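Local coordinates for replication protein B (Plasmid RSF1010, PDB 3H20), which acts as a primase of the plasmid, probably joining nucleotides into a primer on single-stranded DNA to start its leading-strand replication, at residues Arg5-Gln13 against Val44-Lys52; Ile260-Leu271 against Asp281-Lys289. One frame throughout, in Å; residues are numbered along the deposited sequence.

Interaction 1 and interaction 2 are both packings of helices without a hydrogen bond crossing between the segments, but they belong to separate parts of the chain, their centres about 76 Å apart on opposite sides of its middle. Interaction 1, in the N-terminal primase domain, sets helix 6-17 against helices 41-46 and 48-56; its aliphatic centre is buried and a lysine and leucines lie at its margin. Interaction 2, in the C-terminal helical domain, joins helices 257-267 and 269-272 to helix 279-291. There the helix axes come closer, consistent with a glycine, G261, at their nearest backbone point, and methionine and tyrosine join the aliphatic and threonine contacts that interaction 1 also has. Each is partly buried.

Interaction 1. Residues Arg5-Gln13 against Val44-Lys52; sequences RTLQAIGRQ and VLQNTPWLK
The carbonyl oxygen of L45 is gripped twice by T48, through the backbone N and through OG1 at 3.0 Å from L45 O, both arriving from the same face of the carbonyl plane. T48 opens helix 48-56 just after N47 breaks the helical path, so this grip ties the new helix to the end of helix 41-46. Against this pair of short helices in the N-terminal primase domain packs helix 6-17, the axis of its residues 6-13 lying 112° from that of residues 48-52. I10 is central, a branched aliphatic residue suited to a buried seam. Its CG2 slides alongside L45 to meet L45 CD2 at 3.6 Å and also touches V44 CG1, while its CD1 meets T48 tip to tip, 3.6 Å from T48 OG1. L7 CD1 completes the hold on L45 CD2 at 3.9 Å, at the more exposed margin where a leucine can cover the seam. An alanine in place of T48 would take away the hydroxyl and methyl, and would probably leave L45 O with one grip fewer and the ends of I10 and L7 less firmly held. Behind the seam I10 rests on L146 and F149, and V44 on I24 of strand 21-28. At the exposed end T6 OG1 is bonded to G148 O, while K52, its chain bent about CG-CD and CD-CE, brings NZ to 3.3 Å from T6 CB.

Interaction 2. Residues Ile260-Leu271 against Asp281-Lys289; sequences IGKAMAEASPAL and DYIERTVSK
I283 drives its side chain against G261 so closely that I283 CG2 lies 3.4 Å from G261 CA. G261, having no side chain, lets the methyl come that close to the helix backbone. CG2 comes down there because it stands anti to the backbone N of I283, leaving CG1 (chi1 -65°) to carry the other arm to L271, where the two CD1 methyls meet at 3.6 Å. The fit is knobs-into-holes: I283 sits among G261, M264, A265 and L271, joining helices of the C-terminal helical bundle, the axes of residues 260-267 and 281-289 lying 135° apart. M264 supplies the flexible filling beside the knob. Its chain turns at chi3 (65°) and lays CE obliquely by the Y282 ring, 3.6 Å from Y282 CE2, with T286 also in touch. T286 OG1 stands 3.5 Å above one face of that ring, offset toward the rim, and bonds to Y282 O; L271 CD1 lies at the ring edge. The hydroxyl of Y282 touches A270 CB and is hydrogen-bonded to D243 of helix 239-252. The same carboxylate oxygen, D243 OD2, bonds S268 OG, which as N-cap also takes L271 N at 3.0 Å, somewhat bent. The packing is looser elsewhere. Buried I260 and V287 barely meet, obliquely, through their CG2 methyls at 4.1 Å. On the solvent side the exposed A265, whose short side chain spans little, gives only its CB to I283 CD1, again at 4.1 Å.

Interaction 1. Residues Arg5-Gln13 against Val44-Lys52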
ATOM      1  N   ARG A   5     -18.227 -30.103  17.366  1.00 36.75           N
ATOM      2  CA  ARG A   5     -18.097 -29.708  15.937  1.00 35.85           C
ATOM      3  C   ARG A   5     -17.012 -28.669  15.711  1.00 35.37           C
ATOM      4  O   ARG A   5     -16.442 -28.625  14.626  1.00 35.18           O
ATOM      5  CB  ARG A   5     -19.433 -29.232  15.348  1.00 36.98           C
ATOM      6  N   THR A   6     -16.725 -27.851  16.725  1.00 34.46           N
ATOM      7  CA  THR A   6     -15.669 -26.838  16.635  1.00 34.41           C
ATOM      8  C   THR A   6     -14.313 -27.468  16.297  1.00 33.93           C
ATOM      9  O   THR A   6     -13.630 -27.035  15.357  1.00 33.33           O
ATOM     10  CB  THR A   6     -15.561 -25.992  17.935  1.00 34.76           C
ATOM     11  OG1 THR A   6     -16.731 -25.171  18.066  1.00 35.41           O
ATOM     12  CG2 THR A   6     -14.319 -25.085  17.900  1.00 34.41           C
ATOM     13  N   LEU A   7     -13.928 -28.485  17.072  1.00 33.34           N
ATOM     14  CA  LEU A   7     -12.660 -29.195  16.878  1.00 33.57           C
ATOM     15  C   LEU A   7     -12.562 -29.773  15.466  1.00 33.22           C
ATOM     16  O   LEU A   7     -11.545 -29.614  14.775  1.00 32.63           O
ATOM     17  CB  LEU A   7     -12.538 -30.316  17.925  1.00 33.25           C
ATOM     18  CG  LEU A   7     -11.254 -30.628  18.699  1.00 35.16           C
ATOM     19  CD1 LEU A   7     -10.361 -29.424  18.987  1.00 31.01           C
ATOM     20  CD2 LEU A   7     -11.612 -31.325  20.010  1.00 34.52           C
ATOM     21  N   GLN A   8     -13.624 -30.451  15.041  1.00 33.17           N
ATOM     22  CA  GLN A   8     -13.681 -31.040  13.713  1.00 34.04           C
ATOM     23  C   GLN A   8     -13.579 -29.977  12.599  1.00 33.30           C
ATOM     24  O   GLN A   8     -12.892 -30.182  11.583  1.00 33.31           O
ATOM     25  CB  GLN A   8     -14.951 -31.892  13.564  1.00 34.71           C
ATOM     26  CG  GLN A   8     -14.964 -33.174  14.446  1.00 38.89           C
ATOM     27  CD  GLN A   8     -15.133 -32.913  15.950  1.00 42.48           C
ATOM     28  OE1 GLN A   8     -15.680 -31.888  16.371  1.00 45.95           O
ATOM     29  NE2 GLN A   8     -14.661 -33.853  16.767  1.00 45.40           N
ATOM     30  N   ALA A   9     -14.247 -28.840  12.784  1.00 32.65           N
ATOM     31  CA  ALA A   9     -14.187 -27.767  11.784  1.00 32.28           C
ATOM     32  C   ALA A   9     -12.784 -27.166  11.681  1.00 32.49           C
ATOM     33  O   ALA A   9     -12.277 -26.937  10.576  1.00 32.48           O
ATOM     34  CB  ALA A   9     -15.212 -26.668  12.095  1.00 32.54           C
ATOM     35  N   ILE A  10     -12.174 -26.883  12.830  1.00 31.90           N
ATOM     36  CA  ILE A  10     -10.806 -26.346  12.859  1.00 32.19           C
ATOM     37  C   ILE A  10      -9.859 -27.325  12.146  1.00 32.33           C
ATOM     38  O   ILE A  10      -9.091 -26.928  11.267  1.00 32.64           O
ATOM     39  CB  ILE A  10     -10.329 -26.066  14.312  1.00 32.09           C
ATOM     40  CG1 ILE A  10     -11.125 -24.911  14.927  1.00 31.58           C
ATOM     41  CG2 ILE A  10      -8.806 -25.723  14.358  1.00 32.36           C
ATOM     42  CD1 ILE A  10     -11.002 -24.817  16.487  1.00 33.11           C
ATOM     43  N   GLY A  11      -9.935 -28.597  12.528  1.00 31.78           N
ATOM     44  CA  GLY A  11      -9.124 -29.657  11.914  1.00 33.01           C
ATOM     45  C   GLY A  11      -9.243 -29.730  10.395  1.00 32.90           C
ATOM     46  O   GLY A  11      -8.226 -29.807   9.706  1.00 32.93           O
ATOM     47  N   ARG A  12     -10.475 -29.722   9.876  1.00 32.72           N
ATOM     48  CA  ARG A  12     -10.703 -29.695   8.420  1.00 33.91           C
ATOM     49  C   ARG A  12     -10.201 -28.424   7.745  1.00 33.01           C
ATOM     50  O   ARG A  12      -9.649 -28.502   6.648  1.00 32.70           O
ATOM     51  CB  ARG A  12     -12.180 -29.887   8.062  1.00 33.66           C
ATOM     52  CG  ARG A  12     -12.712 -31.277   8.318  1.00 37.24           C
ATOM     53  CD  ARG A  12     -14.214 -31.364   8.024  1.00 38.00           C
ATOM     54  NE  ARG A  12     -14.699 -32.705   8.348  1.00 46.17           N
ATOM     55  CZ  ARG A  12     -15.955 -33.127   8.211  1.00 49.90           C
ATOM     56  NH1 ARG A  12     -16.907 -32.317   7.753  1.00 52.73           N
ATOM     57  NH2 ARG A  12     -16.261 -34.377   8.531  1.00 52.30           N
ATOM     58  N   GLN A  13     -10.394 -27.267   8.390  1.00 32.23           N
ATOM     59  CA  GLN A  13      -9.931 -25.983   7.829  1.00 32.56           C
ATOM     60  C   GLN A  13      -8.400 -25.918   7.728  1.00 32.74           C
ATOM     61  O   GLN A  13      -7.862 -25.545   6.679  1.00 32.38           O
ATOM     62  CB  GLN A  13     -10.501 -24.767   8.594  1.00 32.45           C
ATOM     63  CG  GLN A  13     -10.038 -23.391   8.027  1.00 32.29           C
ATOM     64  CD  GLN A  13     -10.832 -22.176   8.528  1.00 33.44           C
ATOM     65  OE1 GLN A  13     -11.910 -22.301   9.132  1.00 32.69           O
ATOM     66  NE2 GLN A  13     -10.310 -20.973   8.234  1.00 33.04           N
ATOM     67  N   VAL A  44      -2.626 -24.968  17.350  1.00 29.09           N
ATOM     68  CA  VAL A  44      -3.953 -24.344  17.181  1.00 29.15           C
ATOM     69  C   VAL A  44      -5.018 -25.232  17.849  1.00 29.58           C
ATOM     70  O   VAL A  44      -5.823 -24.759  18.653  1.00 30.04           O
ATOM     71  CB  VAL A  44      -4.321 -24.110  15.690  1.00 29.28           C
ATOM     72  CG1 VAL A  44      -5.711 -23.463  15.564  1.00 29.28           C
ATOM     73  CG2 VAL A  44      -3.260 -23.225  14.985  1.00 29.25           C
ATOM     74  N   LEU A  45      -4.986 -26.526  17.533  1.00 29.40           N
ATOM     75  CA  LEU A  45      -5.889 -27.499  18.146  1.00 29.86           C
ATOM     76  C   LEU A  45      -5.707 -27.618  19.661  1.00 30.28           C
ATOM     77  O   LEU A  45      -6.694 -27.708  20.410  1.00 30.58           O
ATOM     78  CB  LEU A  45      -5.760 -28.863  17.429  1.00 29.48           C
ATOM     79  CG  LEU A  45      -6.371 -28.853  16.005  1.00 29.21           C
ATOM     80  CD1 LEU A  45      -5.949 -30.058  15.158  1.00 31.12           C
ATOM     81  CD2 LEU A  45      -7.899 -28.790  16.059  1.00 30.25           C
ATOM     82  N   GLN A  46      -4.450 -27.586  20.119  1.00 30.62           N
ATOM     83  CA  GLN A  46      -4.124 -27.629  21.550  1.00 31.62           C
ATOM     84  C   GLN A  46      -4.726 -26.443  22.305  1.00 31.56           C
ATOM     85  O   GLN A  46      -5.017 -26.533  23.504  1.00 30.54           O
ATOM     86  CB  GLN A  46      -2.600 -27.604  21.728  1.00 31.83           C
ATOM     87  CG  GLN A  46      -2.090 -28.030  23.083  1.00 33.85           C
ATOM     88  CD  GLN A  46      -0.577 -27.857  23.234  1.00 34.13           C
ATOM     89  OE1 GLN A  46       0.111 -27.439  22.305  1.00 38.17           O
ATOM     90  NE2 GLN A  46      -0.059 -28.193  24.408  1.00 36.16           N
ATOM     91  N   ASN A  47      -4.884 -25.324  21.602  1.00 31.43           N
ATOM     92  CA  ASN A  47      -5.383 -24.082  22.216  1.00 32.09           C
ATOM     93  C   ASN A  47      -6.882 -23.836  22.016  1.00 31.95           C
ATOM     94  O   ASN A  47      -7.396 -22.770  22.347  1.00 32.59           O
ATOM     95  CB  ASN A  47      -4.562 -22.887  21.714  1.00 32.27           C
ATOM     96  CG  ASN A  47      -3.250 -22.738  22.450  1.00 33.15           C
ATOM     97  OD1 ASN A  47      -3.218 -22.267  23.584  1.00 34.95           O
ATOM     98  ND2 ASN A  47      -2.155 -23.158  21.817  1.00 33.12           N
ATOM     99  N   THR A  48      -7.590 -24.831  21.498  1.00 32.20           N
ATOM    100  CA  THR A  48      -9.027 -24.694  21.247  1.00 32.28           C
ATOM    101  C   THR A  48      -9.842 -24.335  22.519  1.00 31.56           C
ATOM    102  O   THR A  48     -10.727 -23.477  22.457  1.00 31.26           O
ATOM    103  CB  THR A  48      -9.586 -25.917  20.494  1.00 32.87           C
ATOM    104  OG1 THR A  48      -8.929 -26.010  19.219  1.00 35.33           O
ATOM    105  CG2 THR A  48     -11.099 -25.783  20.229  1.00 33.40           C
ATOM    106  N   PRO A  49      -9.542 -24.974  23.668  1.00 30.63           N
ATOM    107  CA  PRO A  49     -10.247 -24.550  24.882  1.00 30.78           C
ATOM    108  C   PRO A  49     -10.084 -23.051  25.157  1.00 31.04           C
ATOM    109  O   PRO A  49     -11.062 -22.384  25.461  1.00 30.37           O
ATOM    110  CB  PRO A  49      -9.570 -25.375  25.987  1.00 30.65           C
ATOM    111  CG  PRO A  49      -9.139 -26.621  25.298  1.00 30.08           C
ATOM    112  CD  PRO A  49      -8.638 -26.111  23.944  1.00 30.55           C
ATOM    113  N   TRP A  50      -8.862 -22.528  25.048  1.00 31.15           N
ATOM    114  CA  TRP A  50      -8.643 -21.099  25.301  1.00 31.55           C
ATOM    115  C   TRP A  50      -9.397 -20.220  24.285  1.00 30.81           C
ATOM    116  O   TRP A  50     -10.007 -19.218  24.667  1.00 30.21           O
ATOM    117  CB  TRP A  50      -7.151 -20.752  25.326  1.00 32.34           C
ATOM    118  CG  TRP A  50      -6.890 -19.307  25.621  1.00 34.54           C
ATOM    119  CD1 TRP A  50      -7.173 -18.636  26.779  1.00 34.66           C
ATOM    120  CD2 TRP A  50      -6.315 -18.345  24.733  1.00 36.62           C
ATOM    121  NE1 TRP A  50      -6.800 -17.320  26.667  1.00 35.35           N
ATOM    122  CE2 TRP A  50      -6.265 -17.115  25.424  1.00 36.25           C
ATOM    123  CE3 TRP A  50      -5.837 -18.405  23.414  1.00 37.48           C
ATOM    124  CZ2 TRP A  50      -5.756 -15.945  24.842  1.00 36.08           C
ATOM    125  CZ3 TRP A  50      -5.324 -17.239  22.835  1.00 36.47           C
ATOM    126  CH2 TRP A  50      -5.291 -16.028  23.552  1.00 34.78           C
ATOM    127  N   LEU A  51      -9.352 -20.601  23.006  1.00 29.94           N
ATOM    128  CA  LEU A  51     -10.043 -19.854  21.939  1.00 29.66           C
ATOM    129  C   LEU A  51     -11.559 -19.814  22.147  1.00 29.65           C
ATOM    130  O   LEU A  51     -12.185 -18.776  21.937  1.00 28.94           O
ATOM    131  CB  LEU A  51      -9.710 -20.417  20.539  1.00 29.12           C
ATOM    132  CG  LEU A  51      -8.234 -20.353  20.077  1.00 29.86           C
ATOM    133  CD1 LEU A  51      -8.072 -21.086  18.747  1.00 29.82           C
ATOM    134  CD2 LEU A  51      -7.723 -18.914  19.963  1.00 30.53           C
ATOM    135  N   LYS A  52     -12.148 -20.939  22.561  1.00 29.73           N
ATOM    136  CA  LYS A  52     -13.576 -20.951  22.926  1.00 30.58           C
ATOM    137  C   LYS A  52     -13.890 -20.049  24.123  1.00 30.53           C
ATOM    138  O   LYS A  52     -14.913 -19.372  24.130  1.00 30.43           O
ATOM    139  CB  LYS A  52     -14.050 -22.361  23.254  1.00 31.09           C
ATOM    140  CG  LYS A  52     -14.057 -23.308  22.083  1.00 33.20           C
ATOM    141  CD  LYS A  52     -13.880 -24.707  22.609  1.00 39.04           C
ATOM    142  CE  LYS A  52     -15.144 -25.498  22.498  1.00 42.23           C
ATOM    143  NZ  LYS A  52     -15.118 -26.271  21.230  1.00 43.95           N
TER

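Interaction 2. Residues Ile260-Leu271 against Asp281-Lys289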
ATOM      1  N   ILE A 260      20.498  32.744  -1.401  1.00 38.37           N
ATOM      2  CA  ILE A 260      20.363  33.249  -2.768  1.00 37.83           C
ATOM      3  C   ILE A 260      21.639  33.949  -3.244  1.00 37.74           C
ATOM      4  O   ILE A 260      22.090  33.733  -4.374  1.00 37.60           O
ATOM      5  CB  ILE A 260      19.138  34.191  -2.901  1.00 38.01           C
ATOM      6  CG1 ILE A 260      17.842  33.406  -2.666  1.00 37.68           C
ATOM      7  CG2 ILE A 260      19.115  34.884  -4.269  1.00 37.71           C
ATOM      8  CD1 ILE A 260      16.623  34.278  -2.353  1.00 37.41           C
ATOM      9  N   GLY A 261      22.209  34.782  -2.376  1.00 37.44           N
ATOM     10  CA  GLY A 261      23.463  35.467  -2.659  1.00 37.23           C
ATOM     11  C   GLY A 261      24.586  34.508  -2.995  1.00 36.97           C
ATOM     12  O   GLY A 261      25.276  34.680  -4.004  1.00 37.21           O
ATOM     13  N   LYS A 262      24.754  33.491  -2.150  1.00 36.72           N
ATOM     14  CA  LYS A 262      25.788  32.466  -2.323  1.00 36.25           C
ATOM     15  C   LYS A 262      25.591  31.661  -3.614  1.00 35.96           C
ATOM     16  O   LYS A 262      26.565  31.270  -4.265  1.00 35.76           O
ATOM     17  CB  LYS A 262      25.826  31.542  -1.094  1.00 36.25           C
ATOM     18  CG  LYS A 262      26.608  30.252  -1.278  1.00 36.53           C
ATOM     19  CD  LYS A 262      27.140  29.723   0.043  1.00 36.85           C
ATOM     20  CE  LYS A 262      28.048  28.530  -0.188  1.00 36.97           C
ATOM     21  NZ  LYS A 262      28.919  28.256   0.986  1.00 37.18           N
ATOM     22  N   ALA A 263      24.332  31.417  -3.970  1.00 35.40           N
ATOM     23  CA  ALA A 263      23.985  30.720  -5.211  1.00 35.17           C
ATOM     24  C   ALA A 263      24.339  31.553  -6.443  1.00 34.97           C
ATOM     25  O   ALA A 263      24.880  31.029  -7.423  1.00 34.75           O
ATOM     26  CB  ALA A 263      22.502  30.352  -5.219  1.00 35.11           C
ATOM     27  N   MET A 264      24.029  32.847  -6.383  1.00 34.70           N
ATOM     28  CA  MET A 264      24.368  33.788  -7.452  1.00 34.71           C
ATOM     29  C   MET A 264      25.883  33.905  -7.603  1.00 34.38           C
ATOM     30  O   MET A 264      26.401  33.883  -8.717  1.00 34.19           O
ATOM     31  CB  MET A 264      23.757  35.168  -7.186  1.00 34.63           C
ATOM     32  CG  MET A 264      22.250  35.254  -7.433  1.00 34.72           C
ATOM     33  SD  MET A 264      21.518  36.864  -7.056  1.00 35.92           S
ATOM     34  CE  MET A 264      22.301  37.922  -8.268  1.00 36.16           C
ATOM     35  N   ALA A 265      26.579  34.014  -6.472  1.00 34.15           N
ATOM     36  CA  ALA A 265      28.037  34.132  -6.448  1.00 34.05           C
ATOM     37  C   ALA A 265      28.718  32.971  -7.171  1.00 34.02           C
ATOM     38  O   ALA A 265      29.757  33.154  -7.806  1.00 34.39           O
ATOM     39  CB  ALA A 265      28.539  34.243  -5.019  1.00 33.93           C
ATOM     40  N   GLU A 266      28.115  31.786  -7.085  1.00 33.99           N
ATOM     41  CA  GLU A 266      28.692  30.567  -7.656  1.00 33.66           C
ATOM     42  C   GLU A 266      28.322  30.348  -9.124  1.00 33.26           C
ATOM     43  O   GLU A 266      29.161  29.902  -9.907  1.00 33.20           O
ATOM     44  CB  GLU A 266      28.263  29.347  -6.831  1.00 33.88           C
ATOM     45  CG  GLU A 266      29.010  28.054  -7.160  1.00 34.92           C
ATOM     46  CD  GLU A 266      30.452  28.061  -6.674  1.00 36.16           C
ATOM     47  OE1 GLU A 266      30.726  28.684  -5.623  1.00 36.78           O
ATOM     48  OE2 GLU A 266      31.313  27.439  -7.337  1.00 36.84           O
ATOM     49  N   ALA A 267      27.080  30.669  -9.493  1.00 32.65           N
ATOM     50  CA  ALA A 267      26.515  30.209 -10.768  1.00 32.15           C
ATOM     51  C   ALA A 267      25.969  31.273 -11.734  1.00 31.82           C
ATOM     52  O   ALA A 267      25.644  30.944 -12.873  1.00 31.11           O
ATOM     53  CB  ALA A 267      25.443  29.132 -10.505  1.00 32.40           C
ATOM     54  N   SER A 268      25.865  32.529 -11.295  1.00 31.89           N
ATOM     55  CA  SER A 268      25.286  33.589 -12.136  1.00 32.07           C
ATOM     56  C   SER A 268      26.202  34.049 -13.265  1.00 32.65           C
ATOM     57  O   SER A 268      27.298  34.547 -13.005  1.00 32.61           O
ATOM     58  CB  SER A 268      24.870  34.806 -11.299  1.00 31.99           C
ATOM     59  OG  SER A 268      24.511  35.894 -12.140  1.00 31.26           O
ATOM     60  N   PRO A 269      25.755  33.889 -14.524  1.00 33.38           N
ATOM     61  CA  PRO A 269      26.518  34.451 -15.640  1.00 33.74           C
ATOM     62  C   PRO A 269      26.564  35.979 -15.592  1.00 33.97           C
ATOM     63  O   PRO A 269      27.603  36.557 -15.903  1.00 34.17           O
ATOM     64  CB  PRO A 269      25.761  33.965 -16.882  1.00 33.49           C
ATOM     65  CG  PRO A 269      24.396  33.628 -16.400  1.00 34.41           C
ATOM     66  CD  PRO A 269      24.552  33.164 -14.982  1.00 33.82           C
ATOM     67  N   ALA A 270      25.463  36.623 -15.193  1.00 34.48           N
ATOM     68  CA  ALA A 270      25.430  38.088 -15.076  1.00 35.43           C
ATOM     69  C   ALA A 270      26.452  38.608 -14.056  1.00 36.00           C
ATOM     70  O   ALA A 270      27.063  39.662 -14.260  1.00 36.15           O
ATOM     71  CB  ALA A 270      24.024  38.582 -14.727  1.00 35.20           C
ATOM     72  N   LEU A 271      26.632  37.861 -12.967  1.00 36.84           N
ATOM     73  CA  LEU A 271      27.590  38.214 -11.920  1.00 37.94           C
ATOM     74  C   LEU A 271      29.035  38.110 -12.397  1.00 38.53           C
ATOM     75  O   LEU A 271      29.856  38.966 -12.068  1.00 38.78           O
ATOM     76  CB  LEU A 271      27.396  37.339 -10.678  1.00 37.97           C
ATOM     77  CG  LEU A 271      28.428  37.575  -9.570  1.00 38.65           C
ATOM     78  CD1 LEU A 271      27.884  38.540  -8.538  1.00 38.98           C
ATOM     79  CD2 LEU A 271      28.861  36.274  -8.928  1.00 38.71           C
ATOM     80  N   ASP A 281      27.851  44.136  -4.608  1.00 38.71           N
ATOM     81  CA  ASP A 281      26.813  45.162  -4.752  1.00 38.06           C
ATOM     82  C   ASP A 281      25.649  44.710  -5.634  1.00 37.60           C
ATOM     83  O   ASP A 281      24.485  44.981  -5.320  1.00 37.12           O
ATOM     84  CB  ASP A 281      27.409  46.459  -5.302  1.00 38.22           C
ATOM     85  N   TYR A 282      25.969  44.031  -6.735  1.00 36.90           N
ATOM     86  CA  TYR A 282      24.947  43.537  -7.656  1.00 36.54           C
ATOM     87  C   TYR A 282      24.047  42.500  -6.984  1.00 36.16           C
ATOM     88  O   TYR A 282      22.825  42.569  -7.121  1.00 36.01           O
ATOM     89  CB  TYR A 282      25.568  42.990  -8.952  1.00 36.60           C
ATOM     90  CG  TYR A 282      24.604  42.175  -9.791  1.00 36.26           C
ATOM     91  CD1 TYR A 282      23.528  42.781 -10.446  1.00 36.54           C
ATOM     92  CD2 TYR A 282      24.762  40.798  -9.921  1.00 36.37           C
ATOM     93  CE1 TYR A 282      22.632  42.032 -11.203  1.00 37.10           C
ATOM     94  CE2 TYR A 282      23.876  40.040 -10.682  1.00 36.47           C
ATOM     95  CZ  TYR A 282      22.816  40.663 -11.321  1.00 36.52           C
ATOM     96  OH  TYR A 282      21.935  39.915 -12.066  1.00 36.07           O
ATOM     97  N   ILE A 283      24.653  41.561  -6.253  1.00 36.03           N
ATOM     98  CA  ILE A 283      23.907  40.550  -5.483  1.00 36.04           C
ATOM     99  C   ILE A 283      22.985  41.199  -4.437  1.00 35.90           C
ATOM    100  O   ILE A 283      21.792  40.885  -4.373  1.00 35.98           O
ATOM    101  CB  ILE A 283      24.856  39.545  -4.773  1.00 36.12           C
ATOM    102  CG1 ILE A 283      25.629  38.704  -5.793  1.00 36.41           C
ATOM    103  CG2 ILE A 283      24.074  38.631  -3.832  1.00 36.20           C
ATOM    104  CD1 ILE A 283      26.818  37.939  -5.204  1.00 36.02           C
ATOM    105  N   GLU A 284      23.550  42.097  -3.629  1.00 35.75           N
ATOM    106  CA  GLU A 284      22.826  42.794  -2.562  1.00 35.72           C
ATOM    107  C   GLU A 284      21.611  43.546  -3.101  1.00 35.19           C
ATOM    108  O   GLU A 284      20.530  43.481  -2.520  1.00 35.09           O
ATOM    109  CB  GLU A 284      23.780  43.749  -1.814  1.00 35.97           C
ATOM    110  CG  GLU A 284      23.113  44.931  -1.082  1.00 37.84           C
ATOM    111  CD  GLU A 284      22.552  44.575   0.293  1.00 39.96           C
ATOM    112  OE1 GLU A 284      23.312  44.075   1.150  1.00 41.18           O
ATOM    113  OE2 GLU A 284      21.350  44.822   0.527  1.00 41.73           O
ATOM    114  N   ARG A 285      21.799  44.252  -4.213  1.00 34.87           N
ATOM    115  CA  ARG A 285      20.723  45.016  -4.837  1.00 34.74           C
ATOM    116  C   ARG A 285      19.652  44.097  -5.427  1.00 33.97           C
ATOM    117  O   ARG A 285      18.451  44.348  -5.265  1.00 33.91           O
ATOM    118  CB  ARG A 285      21.291  45.965  -5.897  1.00 35.02           C
ATOM    119  CG  ARG A 285      20.276  46.930  -6.498  1.00 37.06           C
ATOM    120  CD  ARG A 285      20.934  48.200  -7.054  1.00 39.87           C
ATOM    121  NE  ARG A 285      22.162  47.930  -7.808  1.00 42.28           N
ATOM    122  CZ  ARG A 285      22.206  47.440  -9.046  1.00 43.86           C
ATOM    123  NH1 ARG A 285      21.087  47.144  -9.699  1.00 45.09           N
ATOM    124  NH2 ARG A 285      23.379  47.228  -9.627  1.00 43.65           N
ATOM    125  N   THR A 286      20.082  43.030  -6.096  1.00 33.18           N
ATOM    126  CA  THR A 286      19.149  42.027  -6.618  1.00 32.69           C
ATOM    127  C   THR A 286      18.288  41.469  -5.496  1.00 32.42           C
ATOM    128  O   THR A 286      17.058  41.422  -5.611  1.00 32.16           O
ATOM    129  CB  THR A 286      19.884  40.874  -7.341  1.00 32.76           C
ATOM    130  OG1 THR A 286      20.526  41.384  -8.513  1.00 32.89           O
ATOM    131  CG2 THR A 286      18.902  39.762  -7.753  1.00 32.58           C
ATOM    132  N   VAL A 287      18.932  41.054  -4.405  1.00 32.18           N
ATOM    133  CA  VAL A 287      18.201  40.466  -3.282  1.00 32.30           C
ATOM    134  C   VAL A 287      17.307  41.516  -2.606  1.00 31.97           C
ATOM    135  O   VAL A 287      16.178  41.207  -2.229  1.00 32.02           O
ATOM    136  CB  VAL A 287      19.144  39.775  -2.262  1.00 32.12           C
ATOM    137  CG1 VAL A 287      18.356  39.223  -1.083  1.00 32.46           C
ATOM    138  CG2 VAL A 287      19.928  38.644  -2.930  1.00 32.20           C
ATOM    139  N   SER A 288      17.806  42.748  -2.487  1.00 31.80           N
ATOM    140  CA  SER A 288      17.037  43.843  -1.883  1.00 31.88           C
ATOM    141  C   SER A 288      15.740  44.120  -2.647  1.00 31.82           C
ATOM    142  O   SER A 288      14.678  44.233  -2.043  1.00 31.47           O
ATOM    143  CB  SER A 288      17.873  45.122  -1.775  1.00 32.01           C
ATOM    144  OG  SER A 288      17.181  46.125  -1.047  1.00 31.40           O
ATOM    145  N   LYS A 289      15.842  44.206  -3.971  1.00 32.01           N
ATOM    146  CA  LYS A 289      14.694  44.498  -4.831  1.00 32.57           C
ATOM    147  C   LYS A 289      13.634  43.415  -4.726  1.00 32.31           C
ATOM    148  O   LYS A 289      12.445  43.705  -4.646  1.00 31.51           O
ATOM    149  CB  LYS A 289      15.132  44.659  -6.288  1.00 32.66           C
ATOM    150  CG  LYS A 289      15.807  45.993  -6.586  1.00 34.76           C
ATOM    151  CD  LYS A 289      15.654  46.389  -8.057  1.00 38.45           C
ATOM    152  CE  LYS A 289      16.253  45.353  -9.013  1.00 40.06           C
ATOM    153  NZ  LYS A 289      16.314  45.874 -10.427  1.00 41.82           N
TER